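Local coordinates for KLLA0F20702p (Kluyveromyces lactis, PDB 5Y5A), which probably acts as the telomerase subunit Est1, whose binding to Cdc13 is thought to bring the enzyme to chromosome ends, at residues G14-K17 / Q18-V22; I93-Y96 / F97-R101; R200-I203 / I204-L208; D210-Q214 / A215-K219. All blocks are in the same frame, centred on the assembly; numbering follows the deposited sequence.

Contact 1: residues G14-K17 / Q18-V22; sequences GFQK and QLQSV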
loop_
_atom_site.group_PDB
_atom_site.type_symbol
_atom_site.label_atom_id
_atom_site.label_comp_id
_atom_site.label_asym_id
_atom_site.label_seq_id
_atom_site.Cartn_x
_atom_site.Cartn_y
_atom_site.Cartn_z
ATOM N N GLY A 14 -2.223 -31.789 12.571
ATOM C CA GLY A 14 -3.232 -32.684 13.106
ATOM C C GLY A 14 -4.608 -32.056 13.194
ATOM O O GLY A 14 -5.615 -32.731 12.992
ATOM N N PHE A 15 -4.660 -30.765 13.505
ATOM C CA PHE A 15 -5.930 -30.053 13.535
ATOM C C PHE A 15 -6.544 -30.076 12.150
ATOM O O PHE A 15 -7.731 -30.361 11.985
ATOM C CB PHE A 15 -5.748 -28.607 13.999
ATOM C CG PHE A 15 -5.307 -28.480 15.424
ATOM C CD1 PHE A 15 -5.531 -29.501 16.324
ATOM C CD2 PHE A 15 -4.668 -27.335 15.863
ATOM C CE1 PHE A 15 -5.125 -29.386 17.634
ATOM C CE2 PHE A 15 -4.260 -27.216 17.175
ATOM C CZ PHE A 15 -4.487 -28.241 18.059
ATOM N N GLN A 16 -5.712 -29.769 11.160
ATOM C CA GLN A 16 -6.133 -29.742 9.768
ATOM C C GLN A 16 -6.725 -31.084 9.354
ATOM O O GLN A 16 -7.855 -31.145 8.870
ATOM C CB GLN A 16 -4.954 -29.373 8.867
ATOM C CG GLN A 16 -5.307 -29.212 7.399
ATOM C CD GLN A 16 -4.178 -28.599 6.600
ATOM O OE1 GLN A 16 -3.398 -27.804 7.121
ATOM N NE2 GLN A 16 -4.081 -28.967 5.328
ATOM N N LYS A 17 -5.969 -32.159 9.572
ATOM C CA LYS A 17 -6.401 -33.498 9.174
ATOM C C LYS A 17 -7.688 -33.916 9.877
ATOM O O LYS A 17 -8.538 -34.577 9.285
ATOM C CB LYS A 17 -5.294 -34.521 9.447
ATOM C CG LYS A 17 -4.007 -34.229 8.686
ATOM C CD LYS A 17 -3.010 -35.379 8.743
ATOM C CE LYS A 17 -1.772 -35.040 7.919
ATOM N NZ LYS A 17 -0.794 -36.159 7.841
ATOM N N GLN A 18 -7.827 -33.522 11.140
ATOM C CA GLN A 18 -9.053 -33.770 11.887
ATOM C C GLN A 18 -10.259 -33.108 11.222
ATOM O O GLN A 18 -11.306 -33.733 11.050
ATOM C CB GLN A 18 -8.914 -33.271 13.328
ATOM C CG GLN A 18 -8.122 -34.201 14.234
ATOM C CD GLN A 18 -8.107 -33.744 15.682
ATOM O OE1 GLN A 18 -8.444 -32.600 15.989
ATOM N NE2 GLN A 18 -7.719 -34.642 16.582
ATOM N N LEU A 19 -10.102 -31.844 10.840
ATOM C CA LEU A 19 -11.205 -31.067 10.281
ATOM C C LEU A 19 -11.548 -31.462 8.847
ATOM O O LEU A 19 -12.689 -31.301 8.411
ATOM C CB LEU A 19 -10.879 -29.574 10.348
ATOM C CG LEU A 19 -10.974 -28.977 11.752
ATOM C CD1 LEU A 19 -10.522 -27.530 11.765
ATOM C CD2 LEU A 19 -12.394 -29.107 12.288
ATOM N N GLN A 20 -10.563 -31.975 8.114
ATOM C CA GLN A 20 -10.792 -32.436 6.748
ATOM C C GLN A 20 -11.767 -33.602 6.738
ATOM O O GLN A 20 -12.643 -33.690 5.876
ATOM C CB GLN A 20 -9.476 -32.841 6.085
ATOM C CG GLN A 20 -8.549 -31.669 5.800
ATOM C CD GLN A 20 -7.189 -32.109 5.291
ATOM O OE1 GLN A 20 -6.826 -33.284 5.387
ATOM N NE2 GLN A 20 -6.428 -31.164 4.743
ATOM N N SER A 21 -11.609 -34.493 7.710
ATOM C CA SER A 21 -12.518 -35.619 7.870
ATOM C C SER A 21 -13.916 -35.115 8.221
ATOM O O SER A 21 -14.921 -35.741 7.883
ATOM C CB SER A 21 -11.999 -36.575 8.945
ATOM O OG SER A 21 -12.740 -37.784 8.955
ATOM N N VAL A 22 -13.969 -33.969 8.894
ATOM C CA VAL A 22 -15.233 -33.340 9.254
ATOM C C VAL A 22 -15.697 -32.368 8.170
ATOM O O VAL A 22 -16.346 -32.760 7.200
ATOM C CB VAL A 22 -15.119 -32.583 10.587
ATOM C CG1 VAL A 22 -16.483 -32.099 11.032
ATOM C CG2 VAL A 22 -14.492 -33.468 11.647
#
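Successive i to i+4 bonds run from Q18 N, L19 N and Q20 N back to the carbonyls of G14, F15 and Q16, the regular ladder of an alpha helix, here the late turns of helix 7-21, the first modelled helix of the protein. The step from Q20 N to Q16 O measures 2.9 Å, whereas the next, from S21 N to K17 O, stretches to 3.5 Å and is weak. The side chains divide between two flanks. On the polar flank Q16 holds CG opposite the backbone N (chi1 -176°) and extends beyond it, and its methylene packs against the next turn, with Q16 CG 4.0 Å from Q20 CD. The Q16 and Q20 side chains cross obliquely, with their amide planes 71° apart, while Q16 OE1 turns to a neighbouring helix and is hydrogen-bonded to H88 ND1. An alanine in place of Q16 is likely to leave H88 ND1 without this partner and to strip Q20 of the methylene it rests on. The apolar flank belongs to F15 and L19. F15 is buried and meets F12 edge-to-face, and both F15 and L19 pack on I41 of helix 33-53 and on V89 of helix 78-105, beside the polar Q16-H88 bond. Within the helix, L19 CG lies 3.5 Å from F15 O. Further round, Q18 lays its aliphatic part over a carbonyl, CG 3.2 Å from G14 O, and brings its amide oxygen to the rim of the F15 ring, near the ring plane, with Q18 OE1 4.3 Å from F15 CD1.

Contact 2: residues I93-Y96 / F97-R101; sequences IFKY and FQNWR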
loop_
_atom_site.group_PDB
_atom_site.type_symbol
_atom_site.label_atom_id
_atom_site.label_comp_id
_atom_site.label_asym_id
_atom_site.label_seq_id
_atom_site.Cartn_x
_atom_site.Cartn_y
_atom_site.Cartn_z
ATOM N N ILE A 93 -11.129 -24.372 6.205
ATOM C CA ILE A 93 -12.576 -24.265 6.352
ATOM C C ILE A 93 -13.143 -23.260 5.351
ATOM O O ILE A 93 -14.070 -23.573 4.608
ATOM C CB ILE A 93 -12.977 -23.835 7.772
ATOM C CG1 ILE A 93 -12.575 -24.899 8.794
ATOM C CG2 ILE A 93 -14.475 -23.592 7.847
ATOM C CD1 ILE A 93 -12.831 -24.486 10.232
ATOM N N PHE A 94 -12.574 -22.058 5.336
ATOM C CA PHE A 94 -13.053 -20.990 4.465
ATOM C C PHE A 94 -12.945 -21.360 2.990
ATOM O O PHE A 94 -13.802 -20.999 2.185
ATOM C CB PHE A 94 -12.285 -19.706 4.741
ATOM C CG PHE A 94 -12.818 -18.926 5.905
ATOM C CD1 PHE A 94 -14.170 -18.632 5.996
ATOM C CD2 PHE A 94 -11.971 -18.495 6.916
ATOM C CE1 PHE A 94 -14.672 -17.911 7.070
ATOM C CE2 PHE A 94 -12.466 -17.774 7.999
ATOM C CZ PHE A 94 -13.817 -17.484 8.074
ATOM N N LYS A 95 -11.886 -22.085 2.645
ATOM C CA LYS A 95 -11.694 -22.560 1.282
ATOM C C LYS A 95 -12.832 -23.486 0.858
ATOM O O LYS A 95 -13.327 -23.393 -0.265
ATOM C CB LYS A 95 -10.346 -23.275 1.154
ATOM C CG LYS A 95 -10.010 -23.729 -0.258
ATOM C CD LYS A 95 -8.569 -24.206 -0.353
ATOM C CE LYS A 95 -8.287 -24.853 -1.698
ATOM N NZ LYS A 95 -6.932 -25.469 -1.732
ATOM N N TYR A 96 -13.254 -24.365 1.763
ATOM C CA TYR A 96 -14.313 -25.329 1.465
ATOM C C TYR A 96 -15.637 -24.633 1.187
ATOM O O TYR A 96 -16.397 -25.053 0.317
ATOM C CB TYR A 96 -14.479 -26.327 2.615
ATOM C CG TYR A 96 -15.608 -27.318 2.411
ATOM C CD1 TYR A 96 -15.432 -28.451 1.626
ATOM C CD2 TYR A 96 -16.851 -27.122 3.009
ATOM C CE1 TYR A 96 -16.462 -29.361 1.437
ATOM C CE2 TYR A 96 -17.887 -28.027 2.827
ATOM C CZ TYR A 96 -17.686 -29.143 2.040
ATOM O OH TYR A 96 -18.711 -30.047 1.854
ATOM N N PHE A 97 -15.912 -23.571 1.934
ATOM C CA PHE A 97 -17.108 -22.768 1.711
ATOM C C PHE A 97 -17.042 -22.020 0.380
ATOM O O PHE A 97 -18.072 -21.779 -0.255
ATOM C CB PHE A 97 -17.309 -21.784 2.863
ATOM C CG PHE A 97 -17.894 -22.411 4.090
ATOM C CD1 PHE A 97 -17.121 -23.210 4.911
ATOM C CD2 PHE A 97 -19.220 -22.204 4.421
ATOM C CE1 PHE A 97 -17.663 -23.794 6.038
ATOM C CE2 PHE A 97 -19.769 -22.786 5.544
ATOM C CZ PHE A 97 -18.988 -23.581 6.356
ATOM N N GLN A 98 -15.835 -21.721 -0.065
ATOM C CA GLN A 98 -15.638 -21.049 -1.327
ATOM C C GLN A 98 -15.967 -22.030 -2.429
ATOM O O GLN A 98 -16.835 -21.787 -3.240
ATOM C CB GLN A 98 -14.195 -20.578 -1.448
ATOM C CG GLN A 98 -13.909 -19.746 -2.677
ATOM C CD GLN A 98 -14.630 -18.424 -2.675
ATOM O OE1 GLN A 98 -14.360 -17.571 -1.854
ATOM N NE2 GLN A 98 -15.543 -18.247 -3.609
ATOM N N ASN A 99 -15.263 -23.144 -2.443
ATOM C CA ASN A 99 -15.492 -24.200 -3.430
ATOM C C ASN A 99 -16.962 -24.547 -3.558
ATOM O O ASN A 99 -17.491 -24.708 -4.658
ATOM C CB ASN A 99 -14.710 -25.460 -3.063
ATOM C CG ASN A 99 -13.216 -25.256 -3.137
ATOM O OD1 ASN A 99 -12.731 -24.125 -3.093
ATOM N ND2 ASN A 99 -12.474 -26.353 -3.253
ATOM N N TRP A 100 -17.616 -24.657 -2.411
ATOM C CA TRP A 100 -19.021 -24.996 -2.373
ATOM C C TRP A 100 -19.872 -23.854 -2.924
ATOM O O TRP A 100 -20.806 -24.091 -3.683
ATOM C CB TRP A 100 -19.440 -25.342 -0.948
ATOM C CG TRP A 100 -20.300 -26.554 -0.873
ATOM C CD1 TRP A 100 -19.916 -27.821 -0.522
ATOM C CD2 TRP A 100 -21.693 -26.629 -1.173
ATOM N NE1 TRP A 100 -20.987 -28.671 -0.577
ATOM C CE2 TRP A 100 -22.092 -27.963 -0.974
ATOM C CE3 TRP A 100 -22.648 -25.693 -1.585
ATOM C CZ2 TRP A 100 -23.396 -28.381 -1.175
ATOM C CZ3 TRP A 100 -23.932 -26.110 -1.784
ATOM C CH2 TRP A 100 -24.295 -27.439 -1.579
ATOM N N ARG A 101 -19.556 -22.617 -2.541
ATOM C CA ARG A 101 -20.279 -21.458 -3.063
ATOM C C ARG A 101 -20.190 -21.403 -4.580
ATOM O O ARG A 101 -21.126 -20.981 -5.261
ATOM C CB ARG A 101 -19.736 -20.153 -2.478
ATOM C CG ARG A 101 -20.435 -18.912 -3.028
ATOM C CD ARG A 101 -19.641 -17.641 -2.759
ATOM N NE ARG A 101 -20.354 -16.449 -3.210
ATOM C CZ ARG A 101 -20.196 -15.890 -4.407
ATOM N NH1 ARG A 101 -19.345 -16.418 -5.280
ATOM N NH2 ARG A 101 -20.893 -14.806 -4.728
#
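I93 touches F97 one turn on in helix 78-105, through both backbone and side chain. I93 O receives F97 N at 3.2 Å and also borders the F97 ring at its edge, while I93 CG2 packs 3.7 Å from F97 CE1. The two side chains run side by side because F97 keeps CG next to its own backbone N (chi1 -78°), which swings the ring back over the preceding turn. F94 O accepts Q98 N, and its buried ring leaves the helix to stack on Y201. At K95 the carbonyl takes a nearly straight bond from N99 N (2.9 Å, 172°) and a weak one from Q98 N. Y96 O binds W100 N, and the Y96 ring lies alongside the indole, its CZ 3.6 Å from W100 CD1, with the planes inclined at 53°. F97 also packs on L119 and L123 of helix 113-144 and on M205 of helix 179-206; an alanine here would probably open a gap among these three helices and leave the I93 methyl without its aromatic neighbour. No polar bond joins the I93 and F97 side chains, which implies that beyond the backbone this pair rests on apolar contact, whereas Y96 and W100 meet nearer the surface.

Contact 3: residues R200-I203 / I204-L208; sequences RYKI and IMEHL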
loop_
_atom_site.group_PDB
_atom_site.type_symbol
_atom_site.label_atom_id
_atom_site.label_comp_id
_atom_site.label_asym_id
_atom_site.label_seq_id
_atom_site.Cartn_x
_atom_site.Cartn_y
_atom_site.Cartn_z
ATOM N N ARG A 200 -13.948 -10.807 5.039
ATOM C CA ARG A 200 -14.051 -10.776 3.587
ATOM C C ARG A 200 -14.752 -12.036 3.099
ATOM O O ARG A 200 -15.675 -11.972 2.289
ATOM C CB ARG A 200 -12.680 -10.652 2.923
ATOM C CG ARG A 200 -12.783 -10.528 1.409
ATOM C CD ARG A 200 -11.429 -10.426 0.732
ATOM N NE ARG A 200 -10.566 -11.547 1.078
ATOM C CZ ARG A 200 -10.689 -12.773 0.576
ATOM N NH1 ARG A 200 -9.853 -13.728 0.961
ATOM N NH2 ARG A 200 -11.647 -13.048 -0.302
ATOM N N TYR A 201 -14.307 -13.178 3.607
ATOM C CA TYR A 201 -14.895 -14.463 3.252
ATOM C C TYR A 201 -16.384 -14.528 3.581
ATOM O O TYR A 201 -17.173 -15.083 2.817
ATOM C CB TYR A 201 -14.167 -15.597 3.968
ATOM C CG TYR A 201 -12.989 -16.153 3.212
ATOM C CD1 TYR A 201 -13.176 -16.890 2.049
ATOM C CD2 TYR A 201 -11.690 -15.962 3.669
ATOM C CE1 TYR A 201 -12.098 -17.414 1.352
ATOM C CE2 TYR A 201 -10.605 -16.484 2.980
ATOM C CZ TYR A 201 -10.814 -17.209 1.822
ATOM O OH TYR A 201 -9.738 -17.729 1.136
ATOM N N LYS A 202 -16.773 -13.975 4.706
ATOM C CA LYS A 202 -18.158 -14.016 5.077
ATOM C C LYS A 202 -18.986 -13.219 4.114
ATOM O O LYS A 202 -19.991 -13.691 3.629
ATOM C CB LYS A 202 -18.363 -13.487 6.487
ATOM C CG LYS A 202 -19.820 -13.426 6.901
ATOM C CD LYS A 202 -19.996 -12.859 8.294
ATOM C CE LYS A 202 -21.449 -12.523 8.568
ATOM N NZ LYS A 202 -21.586 -11.325 9.421
ATOM N N ILE A 203 -18.557 -12.000 3.844
ATOM C CA ILE A 203 -19.275 -11.113 2.932
ATOM C C ILE A 203 -19.520 -11.773 1.579
ATOM O O ILE A 203 -20.617 -11.688 1.024
ATOM C CB ILE A 203 -18.512 -9.808 2.738
ATOM C CG1 ILE A 203 -18.659 -8.945 3.988
ATOM C CG2 ILE A 203 -19.014 -9.058 1.515
ATOM C CD1 ILE A 203 -17.642 -7.852 4.072
ATOM N N ILE A 204 -18.499 -12.452 1.066
ATOM C CA ILE A 204 -18.623 -13.185 -0.188
ATOM C C ILE A 204 -19.701 -14.277 -0.109
ATOM O O ILE A 204 -20.521 -14.418 -1.021
ATOM C CB ILE A 204 -17.271 -13.800 -0.587
ATOM C CG1 ILE A 204 -16.317 -12.684 -1.014
ATOM C CG2 ILE A 204 -17.445 -14.819 -1.707
ATOM C CD1 ILE A 204 -14.867 -13.063 -0.956
ATOM N N MET A 205 -19.734 -15.025 0.971
ATOM C CA MET A 205 -20.733 -16.054 1.086
ATOM C C MET A 205 -22.117 -15.449 1.272
ATOM O O MET A 205 -23.074 -15.914 0.705
ATOM C CB MET A 205 -20.385 -16.977 2.235
ATOM C CG MET A 205 -18.955 -17.459 2.204
ATOM S SD MET A 205 -18.716 -18.716 0.969
ATOM C CE MET A 205 -16.991 -18.551 0.619
ATOM N N GLU A 206 -22.199 -14.396 2.065
ATOM C CA GLU A 206 -23.475 -13.756 2.352
ATOM C C GLU A 206 -24.055 -13.024 1.146
ATOM O O GLU A 206 -25.181 -12.523 1.200
ATOM C CB GLU A 206 -23.323 -12.776 3.514
ATOM C CG GLU A 206 -23.213 -13.434 4.871
ATOM C CD GLU A 206 -23.264 -12.425 5.996
ATOM O OE1 GLU A 206 -22.870 -11.262 5.765
ATOM O OE2 GLU A 206 -23.711 -12.789 7.102
ATOM N N HIS A 207 -23.289 -12.960 0.062
ATOM C CA HIS A 207 -23.742 -12.263 -1.138
ATOM C C HIS A 207 -24.432 -13.195 -2.131
ATOM O O HIS A 207 -24.010 -14.338 -2.327
ATOM C CB HIS A 207 -22.569 -11.553 -1.813
ATOM C CG HIS A 207 -22.704 -10.064 -1.834
ATOM N ND1 HIS A 207 -22.846 -9.346 -3.000
ATOM C CD2 HIS A 207 -22.732 -9.159 -0.826
ATOM C CE1 HIS A 207 -22.949 -8.059 -2.712
ATOM N NE2 HIS A 207 -22.881 -7.921 -1.401
ATOM N N LEU A 208 -25.471 -12.711 -2.768
ATOM C CA LEU A 208 -26.162 -13.536 -3.718
ATOM C C LEU A 208 -25.440 -13.556 -5.039
ATOM O O LEU A 208 -25.215 -14.613 -5.603
ATOM C CB LEU A 208 -27.568 -13.009 -3.916
ATOM C CG LEU A 208 -27.566 -11.565 -4.348
ATOM C CD1 LEU A 208 -27.887 -11.534 -5.827
ATOM C CD2 LEU A 208 -28.578 -10.797 -3.525
#
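I204 lies against R200 one turn back in helix 179-206, part of the large helical portion of a longer Est1 and consistent with the TPR-like array expected for this family. Starting at the backbone, I204 N donates to R200 O, 3.1 Å away and with an N-H...O angle of 164°. I204 CB comes to 3.6 Å from Y201 O. The first torsion (chi1 -71°) keeps CG1 beside the backbone N, which lays this branch over the previous turn, 3.4 Å from R200 O. At the tip, I204 CD1 meets the end of the arginine, 3.3 Å from R200 NH2, coming to the guanidinium obliquely. The two side chains travel side by side; R200 bends at chi3, and its buried guanidinium passes the methyl while R200 NH2 makes a weak hydrogen bond to H247 NE2 on helix 235-247. I204 also packs on H247, so both side chains join the same pair of helices. On another flank K202 and E206 form a salt bridge across one turn, though the modelled place of the carboxylate is doubtful and its length carries little weight. The backbone bond beneath it, from E206 N to K202 O, is firm at 2.8 Å. Past E206, H207 CB still borders the I203 carbonyl. M205 is buried, and its carbonyl is held by N120 ND2 of helix 113-144. At the end of its side chain, M205 CE reaches the edge of the Y201 ring, near the ring plane, 4.4 Å from Y201 CD1.

Contact 4: residues D210-Q214 / A215-K219; sequences DRYQQ and ADFQK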
loop_
_atom_site.group_PDB
_atom_site.type_symbol
_atom_site.label_atom_id
_atom_site.label_comp_id
_atom_site.label_asym_id
_atom_site.label_seq_id
_atom_site.Cartn_x
_atom_site.Cartn_y
_atom_site.Cartn_z
ATOM N N ASP A 210 -22.186 -11.942 -7.748
ATOM C CA ASP A 210 -20.786 -11.551 -7.728
ATOM C C ASP A 210 -20.674 -10.058 -8.012
ATOM O O ASP A 210 -19.599 -9.551 -8.325
ATOM C CB ASP A 210 -19.980 -12.375 -8.735
ATOM C CG ASP A 210 -19.808 -13.821 -8.295
ATOM O OD1 ASP A 210 -19.485 -14.046 -7.109
ATOM O OD2 ASP A 210 -20.003 -14.733 -9.127
ATOM N N ARG A 211 -21.808 -9.367 -7.897
ATOM C CA ARG A 211 -21.854 -7.909 -7.947
ATOM C C ARG A 211 -21.698 -7.327 -6.547
ATOM O O ARG A 211 -22.505 -7.617 -5.664
ATOM C CB ARG A 211 -23.171 -7.419 -8.549
ATOM C CG ARG A 211 -23.471 -7.892 -9.954
ATOM C CD ARG A 211 -24.774 -7.271 -10.429
ATOM N NE ARG A 211 -25.139 -7.683 -11.779
ATOM C CZ ARG A 211 -26.214 -7.245 -12.427
ATOM N NH1 ARG A 211 -27.030 -6.377 -11.844
ATOM N NH2 ARG A 211 -26.474 -7.670 -13.657
ATOM N N TYR A 212 -20.676 -6.501 -6.346
ATOM C CA TYR A 212 -20.436 -5.888 -5.042
ATOM C C TYR A 212 -20.238 -4.374 -5.142
ATOM O O TYR A 212 -19.344 -3.903 -5.850
ATOM C CB TYR A 212 -19.201 -6.493 -4.366
ATOM C CG TYR A 212 -19.176 -8.002 -4.223
ATOM C CD1 TYR A 212 -18.709 -8.805 -5.250
ATOM C CD2 TYR A 212 -19.573 -8.617 -3.039
ATOM C CE1 TYR A 212 -18.659 -10.180 -5.118
ATOM C CE2 TYR A 212 -19.532 -9.993 -2.899
ATOM C CZ TYR A 212 -19.071 -10.769 -3.942
ATOM O OH TYR A 212 -19.017 -12.141 -3.822
ATOM N N GLN A 213 -21.052 -3.614 -4.416
ATOM C CA GLN A 213 -20.875 -2.168 -4.358
ATOM C C GLN A 213 -19.626 -1.838 -3.553
ATOM O O GLN A 213 -19.016 -2.721 -2.953
ATOM C CB GLN A 213 -22.099 -1.481 -3.746
ATOM C CG GLN A 213 -23.385 -1.651 -4.541
ATOM C CD GLN A 213 -24.083 -2.968 -4.260
ATOM O OE1 GLN A 213 -23.635 -3.756 -3.430
ATOM N NE2 GLN A 213 -25.190 -3.208 -4.951
ATOM N N GLN A 214 -19.259 -0.562 -3.535
ATOM C CA GLN A 214 -18.001 -0.117 -2.938
ATOM C C GLN A 214 -17.871 -0.435 -1.450
ATOM O O GLN A 214 -16.834 -0.925 -0.997
ATOM C CB GLN A 214 -17.838 1.390 -3.137
ATOM C CG GLN A 214 -17.783 1.840 -4.586
ATOM C CD GLN A 214 -17.622 3.343 -4.713
ATOM O OE1 GLN A 214 -18.292 4.112 -4.019
ATOM N NE2 GLN A 214 -16.724 3.771 -5.596
ATOM N N ALA A 215 -18.931 -0.153 -0.700
ATOM C CA ALA A 215 -18.885 -0.186 0.757
ATOM C C ALA A 215 -19.217 -1.555 1.340
ATOM O O ALA A 215 -19.363 -1.693 2.553
ATOM C CB ALA A 215 -19.834 0.863 1.329
ATOM N N ASP A 216 -19.336 -2.564 0.484
ATOM C CA ASP A 216 -19.656 -3.907 0.954
ATOM C C ASP A 216 -18.521 -4.507 1.778
ATOM O O ASP A 216 -18.744 -5.391 2.603
ATOM C CB ASP A 216 -19.979 -4.826 -0.224
ATOM C CG ASP A 216 -21.243 -4.414 -0.955
ATOM O OD1 ASP A 216 -22.089 -3.725 -0.342
ATOM O OD2 ASP A 216 -21.394 -4.783 -2.138
ATOM N N PHE A 217 -17.304 -4.028 1.545
ATOM C CA PHE A 217 -16.131 -4.566 2.223
ATOM C C PHE A 217 -15.582 -3.567 3.219
ATOM O O PHE A 217 -14.427 -3.642 3.616
ATOM C CB PHE A 217 -15.069 -4.974 1.200
ATOM C CG PHE A 217 -15.447 -6.198 0.422
ATOM C CD1 PHE A 217 -15.181 -7.460 0.923
ATOM C CD2 PHE A 217 -16.126 -6.089 -0.782
ATOM C CE1 PHE A 217 -15.548 -8.591 0.217
ATOM C CE2 PHE A 217 -16.503 -7.217 -1.488
ATOM C CZ PHE A 217 -16.210 -8.469 -0.990
ATOM N N GLN A 218 -16.437 -2.643 3.630
ATOM C CA GLN A 218 -16.055 -1.603 4.567
ATOM C C GLN A 218 -15.540 -2.186 5.880
ATOM O O GLN A 218 -14.566 -1.690 6.441
ATOM C CB GLN A 218 -17.243 -0.673 4.835
ATOM C CG GLN A 218 -16.862 0.670 5.436
ATOM C CD GLN A 218 -18.071 1.530 5.739
ATOM O OE1 GLN A 218 -19.096 1.035 6.202
ATOM N NE2 GLN A 218 -17.961 2.826 5.468
ATOM N N LYS A 219 -16.189 -3.242 6.363
ATOM C CA LYS A 219 -15.837 -3.802 7.665
ATOM C C LYS A 219 -14.483 -4.533 7.653
ATOM O O LYS A 219 -13.654 -4.303 8.536
ATOM C CB LYS A 219 -16.949 -4.731 8.167
ATOM C CG LYS A 219 -16.809 -5.119 9.630
ATOM C CD LYS A 219 -18.034 -5.871 10.113
ATOM C CE LYS A 219 -17.967 -6.149 11.605
ATOM N NZ LYS A 219 -19.182 -6.876 12.083
#
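Y212 and F217 make the tightly packed part of this turn, with Y212 CD2 3.7 Å from F217 CE2. The rings are oblique, centroids 5.4 Å apart and planes at 50°, and F217 presents its CZ over one face of the tyrosine. Both aromatics have partners on helix 179-206: the Y212 ring touches I204 and also stacks on H207, while F217 is buried against I203 and R200 and lies nearly parallel to the ring of H247. D216 occupies the border of this packed zone. Its CG stands beside its own backbone N (chi1 -66°), which directs the carboxylate back across the turn, so that D216 OD2 sits at the Y212 ring edge, near its plane, 3.6 Å from Y212 CB. The same oxygen receives a weak hydrogen bond from Q213 N, bent to 118°, and a second weak bond runs in reverse from D216 N to Q213 O at 3.5 Å. These two weak bonds close the 213-216 bend, within the connection between helix 179-206 and helix 218-230, two consecutive members of the helical array, and F217 takes the N-cap position of the second. At the first residue of that helix, Q218 N makes a weak bond back to A215 O. The outer side is far looser. Q213, Q214 and A215 are exposed; Q213 bends at chi2 to bring its amide beside the D216 carboxylate, but the orientation of that amide is unsure. The CB of Q214 points away from the following segment.

Overall arrangement
From the N terminus the four contacts follow in series; each joins abutting segments, so each spans a helical turn or a connecting bend, and none nests in or crosses another. Contact 1, on helix 7-21, meets contact 2, on helix 78-105, where L19 CD1 comes to 4.1 Å from I93 CD1. Contact 2 lies against contact 3 on helix 179-206, their centres about 11 Å apart, with a weak hydrogen bond from R101 NE to I204 O. Contact 4 begins two positions after contact 3 ends and leads into helix 218-230. It also reaches back to contact 2, through the salt bridge between R101 NH2 and D210 OD1 (2.9 Å), tying the interhelical turn to helix 78-105.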